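Local atomic coordinates of hydrogenase maturation factor (PDB entry 3VTH), a protein that probably catalyses the ATP-dependent transfer of a carbamoyl group from carbamoyl phosphate to the C-terminal cysteine of HypE during [NiFe]-hydrogenase maturation. Residues A[557-569]-A[649-661]. Residues are numbered along the deposited sequence; the frame is centred on the assembly and turned at random.
Sequences GFIFDNISFYKNF and PELILRQIYEDYM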
ATOM      1  N   GLY A 557      -7.603  26.632 -19.063  1.00 27.32           N
ATOM      2  CA  GLY A 557      -6.770  27.329 -18.092  1.00 27.67           C
ATOM      3  C   GLY A 557      -5.315  27.426 -18.536  1.00 27.51           C
ATOM      4  O   GLY A 557      -4.716  28.501 -18.477  1.00 28.60           O
ATOM      5  N   PHE A 558      -4.746  26.320 -19.004  1.00 26.79           N
ATOM      6  CA  PHE A 558      -3.328  26.304 -19.409  1.00 27.25           C
ATOM      7  C   PHE A 558      -3.061  27.184 -20.637  1.00 28.65           C
ATOM      8  O   PHE A 558      -1.941  27.699 -20.804  1.00 28.53           O
ATOM      9  CB  PHE A 558      -2.831  24.867 -19.655  1.00 26.86           C
ATOM     10  CG  PHE A 558      -2.299  24.182 -18.414  1.00 27.10           C
ATOM     11  CD1 PHE A 558      -0.973  23.763 -18.347  1.00 27.96           C
ATOM     12  CD2 PHE A 558      -3.109  24.008 -17.293  1.00 28.19           C
ATOM     13  CE1 PHE A 558      -0.462  23.134 -17.185  1.00 26.88           C
ATOM     14  CE2 PHE A 558      -2.616  23.385 -16.140  1.00 26.93           C
ATOM     15  CZ  PHE A 558      -1.277  22.955 -16.089  1.00 27.17           C
ATOM     16  N   ILE A 559      -4.088  27.360 -21.476  1.00 29.26           N
ATOM     17  CA  ILE A 559      -3.937  28.127 -22.722  1.00 31.02           C
ATOM     18  C   ILE A 559      -4.647  29.483 -22.708  1.00 33.00           C
ATOM     19  O   ILE A 559      -4.740  30.132 -23.751  1.00 33.98           O
ATOM     20  CB  ILE A 559      -4.406  27.314 -23.967  1.00 31.09           C
ATOM     21  CG1 ILE A 559      -5.926  27.056 -23.937  1.00 29.88           C
ATOM     22  CG2 ILE A 559      -3.584  26.034 -24.082  1.00 30.83           C
ATOM     23  CD1 ILE A 559      -6.526  26.519 -25.269  1.00 31.35           C
ATOM     24  N   PHE A 560      -5.126  29.914 -21.533  1.00 34.24           N
ATOM     25  CA  PHE A 560      -6.031  31.078 -21.418  1.00 36.71           C
ATOM     26  C   PHE A 560      -5.559  32.350 -22.133  1.00 38.36           C
ATOM     27  O   PHE A 560      -6.369  33.091 -22.707  1.00 39.49           O
ATOM     28  CB  PHE A 560      -6.356  31.383 -19.947  1.00 36.73           C
ATOM     29  CG  PHE A 560      -5.307  32.213 -19.238  1.00 37.80           C
ATOM     30  CD1 PHE A 560      -5.549  33.559 -18.947  1.00 40.21           C
ATOM     31  CD2 PHE A 560      -4.075  31.659 -18.878  1.00 37.49           C
ATOM     32  CE1 PHE A 560      -4.581  34.338 -18.292  1.00 41.36           C
ATOM     33  CE2 PHE A 560      -3.096  32.435 -18.216  1.00 39.09           C
ATOM     34  CZ  PHE A 560      -3.352  33.764 -17.923  1.00 38.67           C
ATOM     35  N   ASP A 561      -4.257  32.610 -22.098  1.00 38.75           N
ATOM     36  CA  ASP A 561      -3.736  33.867 -22.660  1.00 40.77           C
ATOM     37  C   ASP A 561      -3.206  33.713 -24.084  1.00 41.41           C
ATOM     38  O   ASP A 561      -2.514  34.593 -24.586  1.00 41.29           O
ATOM     39  CB  ASP A 561      -2.640  34.445 -21.753  1.00 41.01           C
ATOM     40  CG  ASP A 561      -1.516  33.458 -21.496  1.00 41.65           C
ATOM     41  OD1 ASP A 561      -1.555  32.340 -22.050  1.00 43.67           O
ATOM     42  OD2 ASP A 561      -0.595  33.794 -20.729  1.00 43.76           O
ATOM     43  N   ASN A 562      -3.512  32.582 -24.719  1.00 41.43           N
ATOM     44  CA  ASN A 562      -3.078  32.340 -26.098  1.00 42.53           C
ATOM     45  C   ASN A 562      -4.121  31.498 -26.836  1.00 42.60           C
ATOM     46  O   ASN A 562      -3.794  30.630 -27.641  1.00 42.82           O
ATOM     47  CB  ASN A 562      -1.682  31.688 -26.099  1.00 41.70           C
ATOM     48  CG  ASN A 562      -1.067  31.593 -27.495  1.00 43.82           C
ATOM     49  OD1 ASN A 562      -0.316  30.658 -27.791  1.00 44.45           O
ATOM     50  ND2 ASN A 562      -1.387  32.552 -28.354  1.00 45.07           N
ATOM     51  N   ILE A 563      -5.385  31.796 -26.549  1.00 42.92           N
ATOM     52  CA  ILE A 563      -6.554  31.068 -27.059  1.00 43.46           C
ATOM     53  C   ILE A 563      -6.611  30.876 -28.589  1.00 44.15           C
ATOM     54  O   ILE A 563      -6.860  29.762 -29.069  1.00 43.78           O
ATOM     55  CB  ILE A 563      -7.872  31.751 -26.540  1.00 44.27           C
ATOM     56  CG1 ILE A 563      -8.124  31.390 -25.066  1.00 43.70           C
ATOM     57  CG2 ILE A 563      -9.090  31.466 -27.457  1.00 45.88           C
ATOM     58  CD1 ILE A 563      -8.488  29.928 -24.781  1.00 43.69           C
ATOM     59  N   SER A 564      -6.381  31.950 -29.344  1.00 44.75           N
ATOM     60  CA  SER A 564      -6.498  31.899 -30.802  1.00 45.64           C
ATOM     61  C   SER A 564      -5.555  30.880 -31.453  1.00 44.71           C
ATOM     62  O   SER A 564      -5.795  30.431 -32.577  1.00 45.33           O
ATOM     63  CB  SER A 564      -6.310  33.295 -31.422  1.00 47.46           C
ATOM     64  OG  SER A 564      -5.032  33.829 -31.119  1.00 48.02           O
ATOM     65  N   PHE A 565      -4.495  30.510 -30.737  1.00 42.68           N
ATOM     66  CA  PHE A 565      -3.514  29.544 -31.233  1.00 41.93           C
ATOM     67  C   PHE A 565      -4.093  28.124 -31.330  1.00 41.10           C
ATOM     68  O   PHE A 565      -3.665  27.333 -32.171  1.00 41.55           O
ATOM     69  CB  PHE A 565      -2.281  29.536 -30.311  1.00 41.43           C
ATOM     70  CG  PHE A 565      -1.112  28.766 -30.866  1.00 43.03           C
ATOM     71  CD1 PHE A 565      -0.093  29.431 -31.546  1.00 46.21           C
ATOM     72  CD2 PHE A 565      -1.031  27.377 -30.710  1.00 43.71           C
ATOM     73  CE1 PHE A 565       0.995  28.723 -32.072  1.00 47.11           C
ATOM     74  CE2 PHE A 565       0.044  26.655 -31.234  1.00 44.48           C
ATOM     75  CZ  PHE A 565       1.061  27.332 -31.916  1.00 46.32           C
ATOM     76  N   TYR A 566      -5.052  27.805 -30.460  1.00 39.13           N
ATOM     77  CA  TYR A 566      -5.574  26.440 -30.335  1.00 37.80           C
ATOM     78  C   TYR A 566      -6.992  26.309 -30.920  1.00 38.72           C
ATOM     79  O   TYR A 566      -7.883  25.708 -30.312  1.00 37.62           O
ATOM     80  CB  TYR A 566      -5.544  26.013 -28.857  1.00 35.18           C
ATOM     81  CG  TYR A 566      -4.164  26.102 -28.208  1.00 33.62           C
ATOM     82  CD1 TYR A 566      -3.322  24.981 -28.161  1.00 32.78           C
ATOM     83  CD2 TYR A 566      -3.709  27.294 -27.641  1.00 31.51           C
ATOM     84  CE1 TYR A 566      -2.063  25.049 -27.578  1.00 33.39           C
ATOM     85  CE2 TYR A 566      -2.449  27.377 -27.053  1.00 32.09           C
ATOM     86  CZ  TYR A 566      -1.637  26.250 -27.020  1.00 32.76           C
ATOM     87  OH  TYR A 566      -0.396  26.311 -26.446  1.00 33.91           O
ATOM     88  N   LYS A 567      -7.182  26.869 -32.112  1.00 40.77           N
ATOM     89  CA  LYS A 567      -8.501  26.975 -32.747  1.00 42.97           C
ATOM     90  C   LYS A 567      -9.337  25.691 -32.742  1.00 43.31           C
ATOM     91  O   LYS A 567     -10.475  25.708 -32.280  1.00 43.33           O
ATOM     92  CB  LYS A 567      -8.358  27.521 -34.176  1.00 44.44           C
ATOM     93  CG  LYS A 567      -9.640  27.526 -35.017  1.00 48.19           C
ATOM     94  CD  LYS A 567      -9.359  28.087 -36.429  1.00 50.65           C
ATOM     95  CE  LYS A 567     -10.604  28.119 -37.319  1.00 54.67           C
ATOM     96  NZ  LYS A 567     -10.960  26.777 -37.869  1.00 55.86           N
ATOM     97  N   ASN A 568      -8.770  24.599 -33.265  1.00 43.79           N
ATOM     98  CA  ASN A 568      -9.485  23.326 -33.425  1.00 44.81           C
ATOM     99  C   ASN A 568      -9.979  22.775 -32.084  1.00 43.69           C
ATOM    100  O   ASN A 568     -11.114  22.294 -31.988  1.00 44.18           O
ATOM    101  CB  ASN A 568      -8.586  22.283 -34.106  1.00 45.27           C
ATOM    102  CG  ASN A 568      -9.364  21.088 -34.638  1.00 48.80           C
ATOM    103  OD1 ASN A 568     -10.120  21.207 -35.603  1.00 53.47           O
ATOM    104  ND2 ASN A 568      -9.166  19.927 -34.031  1.00 49.41           N
ATOM    105  N   PHE A 569      -9.117  22.830 -31.066  1.00 41.22           N
ATOM    106  CA  PHE A 569      -9.504  22.461 -29.715  1.00 40.19           C
ATOM    107  C   PHE A 569     -10.611  23.365 -29.149  1.00 40.43           C
ATOM    108  O   PHE A 569     -11.628  22.864 -28.668  1.00 40.95           O
ATOM    109  CB  PHE A 569      -8.295  22.447 -28.759  1.00 38.30           C
ATOM    110  CG  PHE A 569      -8.677  22.251 -27.325  1.00 37.98           C
ATOM    111  CD1 PHE A 569      -9.021  20.983 -26.851  1.00 36.34           C
ATOM    112  CD2 PHE A 569      -8.720  23.334 -26.448  1.00 37.83           C
ATOM    113  CE1 PHE A 569      -9.402  20.788 -25.526  1.00 36.67           C
ATOM    114  CE2 PHE A 569      -9.084  23.154 -25.108  1.00 36.97           C
ATOM    115  CZ  PHE A 569      -9.436  21.876 -24.647  1.00 37.08           C
ATOM    116  N   PRO A 649       4.588  25.842 -18.978  1.00 27.23           N
ATOM    117  CA  PRO A 649       4.029  24.692 -19.672  1.00 26.97           C
ATOM    118  C   PRO A 649       3.284  25.034 -20.959  1.00 27.51           C
ATOM    119  O   PRO A 649       3.215  24.187 -21.842  1.00 26.88           O
ATOM    120  CB  PRO A 649       3.078  24.086 -18.635  1.00 26.01           C
ATOM    121  CG  PRO A 649       2.756  25.173 -17.730  1.00 26.88           C
ATOM    122  CD  PRO A 649       3.997  26.000 -17.638  1.00 26.60           C
ATOM    123  N   GLU A 650       2.751  26.253 -21.080  1.00 27.96           N
ATOM    124  CA  GLU A 650       2.011  26.611 -22.295  1.00 29.47           C
ATOM    125  C   GLU A 650       2.891  26.618 -23.558  1.00 30.20           C
ATOM    126  O   GLU A 650       2.411  26.301 -24.637  1.00 30.35           O
ATOM    127  CB  GLU A 650       1.258  27.937 -22.141  1.00 30.17           C
ATOM    128  CG  GLU A 650       0.267  28.231 -23.293  1.00 31.96           C
ATOM    129  CD  GLU A 650       0.907  28.935 -24.512  1.00 36.04           C
ATOM    130  OE1 GLU A 650       1.849  29.738 -24.325  1.00 35.75           O
ATOM    131  OE2 GLU A 650       0.454  28.691 -25.662  1.00 35.63           O
ATOM    132  N   LEU A 651       4.166  26.993 -23.414  1.00 30.03           N
ATOM    133  CA  LEU A 651       5.113  26.980 -24.545  1.00 31.13           C
ATOM    134  C   LEU A 651       5.351  25.572 -25.110  1.00 30.86           C
ATOM    135  O   LEU A 651       5.581  25.391 -26.318  1.00 31.98           O
ATOM    136  CB  LEU A 651       6.441  27.619 -24.118  1.00 31.64           C
ATOM    137  CG  LEU A 651       6.344  29.089 -23.679  1.00 32.45           C
ATOM    138  CD1 LEU A 651       7.697  29.627 -23.220  1.00 34.36           C
ATOM    139  CD2 LEU A 651       5.770  29.940 -24.824  1.00 33.70           C
ATOM    140  N   ILE A 652       5.295  24.588 -24.221  1.00 29.53           N
ATOM    141  CA  ILE A 652       5.391  23.185 -24.575  1.00 29.65           C
ATOM    142  C   ILE A 652       4.067  22.734 -25.202  1.00 29.94           C
ATOM    143  O   ILE A 652       4.068  22.025 -26.213  1.00 29.84           O
ATOM    144  CB  ILE A 652       5.742  22.331 -23.320  1.00 28.81           C
ATOM    145  CG1 ILE A 652       7.163  22.660 -22.857  1.00 28.87           C
ATOM    146  CG2 ILE A 652       5.603  20.818 -23.596  1.00 28.49           C
ATOM    147  CD1 ILE A 652       7.450  22.276 -21.444  1.00 28.57           C
ATOM    148  N   LEU A 653       2.943  23.177 -24.620  1.00 29.33           N
ATOM    149  CA  LEU A 653       1.620  22.868 -25.185  1.00 29.76           C
ATOM    150  C   LEU A 653       1.476  23.385 -26.624  1.00 30.75           C
ATOM    151  O   LEU A 653       0.822  22.745 -27.438  1.00 31.30           O
ATOM    152  CB  LEU A 653       0.473  23.391 -24.304  1.00 29.05           C
ATOM    153  CG  LEU A 653       0.273  22.768 -22.915  1.00 29.45           C
ATOM    154  CD1 LEU A 653      -0.873  23.474 -22.186  1.00 29.60           C
ATOM    155  CD2 LEU A 653      -0.001  21.266 -23.007  1.00 29.81           C
ATOM    156  N   ARG A 654       2.093  24.523 -26.936  1.00 31.10           N
ATOM    157  CA  ARG A 654       2.105  25.034 -28.328  1.00 32.77           C
ATOM    158  C   ARG A 654       2.678  24.044 -29.322  1.00 32.56           C
ATOM    159  O   ARG A 654       2.105  23.848 -30.387  1.00 33.47           O
ATOM    160  CB  ARG A 654       2.925  26.306 -28.446  1.00 33.29           C
ATOM    161  CG  ARG A 654       2.177  27.509 -28.015  1.00 36.65           C
ATOM    162  CD  ARG A 654       2.903  28.783 -28.362  1.00 39.50           C
ATOM    163  NE  ARG A 654       2.608  29.776 -27.336  1.00 40.56           N
ATOM    164  CZ  ARG A 654       3.134  30.992 -27.287  1.00 41.35           C
ATOM    165  NH1 ARG A 654       3.987  31.383 -28.220  1.00 41.50           N
ATOM    166  NH2 ARG A 654       2.798  31.813 -26.302  1.00 41.84           N
ATOM    167  N   GLN A 655       3.818  23.441 -28.977  1.00 31.98           N
ATOM    168  CA  GLN A 655       4.489  22.466 -29.851  1.00 32.52           C
ATOM    169  C   GLN A 655       3.694  21.154 -29.942  1.00 32.34           C
ATOM    170  O   GLN A 655       3.632  20.532 -30.997  1.00 33.19           O
ATOM    171  CB  GLN A 655       5.917  22.193 -29.360  1.00 32.16           C
ATOM    172  CG  GLN A 655       6.869  23.422 -29.378  1.00 33.57           C
ATOM    173  CD  GLN A 655       8.025  23.246 -28.418  1.00 33.34           C
ATOM    174  OE1 GLN A 655       8.019  23.795 -27.304  1.00 34.57           O
ATOM    175  NE2 GLN A 655       8.981  22.423 -28.800  1.00 28.88           N
ATOM    176  N   ILE A 656       3.106  20.737 -28.823  1.00 31.06           N
ATOM    177  CA  ILE A 656       2.246  19.551 -28.785  1.00 31.25           C
ATOM    178  C   ILE A 656       1.044  19.695 -29.716  1.00 32.84           C
ATOM    179  O   ILE A 656       0.757  18.782 -30.505  1.00 34.00           O
ATOM    180  CB  ILE A 656       1.764  19.257 -27.357  1.00 29.60           C
ATOM    181  CG1 ILE A 656       2.905  18.649 -26.544  1.00 28.92           C
ATOM    182  CG2 ILE A 656       0.556  18.304 -27.374  1.00 29.77           C
ATOM    183  CD1 ILE A 656       2.654  18.620 -25.038  1.00 28.58           C
ATOM    184  N   TYR A 657       0.350  20.828 -29.616  1.00 33.47           N
ATOM    185  CA  TYR A 657      -0.783  21.126 -30.495  1.00 35.76           C
ATOM    186  C   TYR A 657      -0.361  21.237 -31.964  1.00 37.02           C
ATOM    187  O   TYR A 657      -1.103  20.826 -32.863  1.00 37.58           O
ATOM    188  CB  TYR A 657      -1.526  22.387 -30.026  1.00 36.05           C
ATOM    189  CG  TYR A 657      -2.667  22.833 -30.923  1.00 39.24           C
ATOM    190  CD1 TYR A 657      -3.950  22.283 -30.805  1.00 42.63           C
ATOM    191  CD2 TYR A 657      -2.464  23.814 -31.883  1.00 42.37           C
ATOM    192  CE1 TYR A 657      -5.011  22.716 -31.639  1.00 43.22           C
ATOM    193  CE2 TYR A 657      -3.496  24.248 -32.716  1.00 46.69           C
ATOM    194  CZ  TYR A 657      -4.768  23.696 -32.595  1.00 47.65           C
ATOM    195  OH  TYR A 657      -5.761  24.151 -33.465  1.00 49.69           O
ATOM    196  N   GLU A 658       0.823  21.794 -32.206  1.00 37.25           N
ATOM    197  CA  GLU A 658       1.364  21.859 -33.558  1.00 39.35           C
ATOM    198  C   GLU A 658       1.569  20.459 -34.130  1.00 39.06           C
ATOM    199  O   GLU A 658       1.220  20.196 -35.285  1.00 39.14           O
ATOM    200  CB  GLU A 658       2.687  22.621 -33.597  1.00 40.07           C
ATOM    201  CG  GLU A 658       2.554  24.128 -33.569  1.00 44.67           C
ATOM    202  CD  GLU A 658       3.864  24.803 -33.929  1.00 49.56           C
ATOM    203  OE1 GLU A 658       4.850  24.645 -33.171  1.00 50.85           O
ATOM    204  OE2 GLU A 658       3.909  25.472 -34.984  1.00 53.68           O
ATOM    205  N   ASP A 659       2.142  19.572 -33.317  1.00 37.42           N
ATOM    206  CA  ASP A 659       2.329  18.183 -33.727  1.00 38.13           C
ATOM    207  C   ASP A 659       0.990  17.528 -34.025  1.00 38.65           C
ATOM    208  O   ASP A 659       0.865  16.782 -34.993  1.00 39.53           O
ATOM    209  CB  ASP A 659       3.100  17.383 -32.674  1.00 36.94           C
ATOM    210  CG  ASP A 659       4.617  17.599 -32.763  1.00 37.55           C
ATOM    211  OD1 ASP A 659       5.079  18.339 -33.643  1.00 37.45           O
ATOM    212  OD2 ASP A 659       5.353  17.018 -31.951  1.00 37.34           O
ATOM    213  N   TYR A 660      -0.005  17.838 -33.204  1.00 38.59           N
ATOM    214  CA  TYR A 660      -1.325  17.242 -33.314  1.00 40.08           C
ATOM    215  C   TYR A 660      -2.015  17.669 -34.608  1.00 41.89           C
ATOM    216  O   TYR A 660      -2.546  16.828 -35.337  1.00 42.30           O
ATOM    217  CB  TYR A 660      -2.174  17.598 -32.092  1.00 39.35           C
ATOM    218  CG  TYR A 660      -3.559  16.997 -32.091  1.00 41.95           C
ATOM    219  CD1 TYR A 660      -3.737  15.615 -32.081  1.00 44.15           C
ATOM    220  CD2 TYR A 660      -4.694  17.807 -32.075  1.00 44.69           C
ATOM    221  CE1 TYR A 660      -5.010  15.051 -32.080  1.00 47.23           C
ATOM    222  CE2 TYR A 660      -5.983  17.245 -32.069  1.00 47.09           C
ATOM    223  CZ  TYR A 660      -6.125  15.872 -32.071  1.00 47.65           C
ATOM    224  OH  TYR A 660      -7.380  15.293 -32.063  1.00 51.64           O
ATOM    225  N   MET A 661      -1.988  18.972 -34.883  1.00 42.65           N
ATOM    226  CA  MET A 661      -2.542  19.529 -36.115  1.00 45.15           C
ATOM    227  C   MET A 661      -1.894  18.953 -37.378  1.00 46.15           C
ATOM    228  O   MET A 661      -2.559  18.816 -38.398  1.00 46.96           O
ATOM    229  CB  MET A 661      -2.424  21.057 -36.122  1.00 45.60           C
ATOM    230  CG  MET A 661      -3.384  21.758 -35.158  1.00 48.24           C
ATOM    231  SD  MET A 661      -5.071  21.081 -35.191  1.00 55.19           S
ATOM    232  CE  MET A 661      -5.763  21.934 -36.593  1.00 56.48           C
TER
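Tyr566 and Tyr657 meet at the middle of this contact, and each hydroxyl is bonded to the opposite segment: Tyr566 OH to Glu650, Tyr657 OH to the backbone of Asn568. The edge of the Tyr566 ring meets the face of Tyr657 in a T-shaped pair, CD1 of Tyr566 lying 3.6 Å from CG of Tyr657 and the planes 60° apart. CA of Tyr566 also sits over that face. At its far end, Tyr566 OH donates to Glu650 OE2 at 2.6 Å, arriving on the anti side of the carboxylate, 29° out of its plane. The syn side of the same oxygen takes Arg654 NE at 2.9 Å, and Arg654 NH2 bonds to Glu650 OE1, so the guanidinium holds the carboxylate side-on within one turn of helix 649-662.

Tyr657 CG stands anti to the backbone N (chi1 176°), which sends the ring out from the helix and lets its OH accept from Asn568 N at 3.0 Å. Tyr566 is the N-cap of helix 567-572, so Tyr657 OH accepts from an amide of the first turn.

Beside the tyrosine pair, Phe565 lays one ring face on Arg654 CG, 4.1 Å from the ring centroid, while Glu658 CG lies at its edge. Where helix 649-662 begins, Phe558 CB packs 3.5 Å from Leu653 CD1, and Leu653 also leans on Leu607 of helix 597-607. The end of helix 551-559, the link with its 3-10 segment and the start of helix 567-572 thus pack along helix 649-662 in the second Kae1-like subdomain. With two donors on OE2, the buried Glu650 carboxylate is probably stabilised in its charged form.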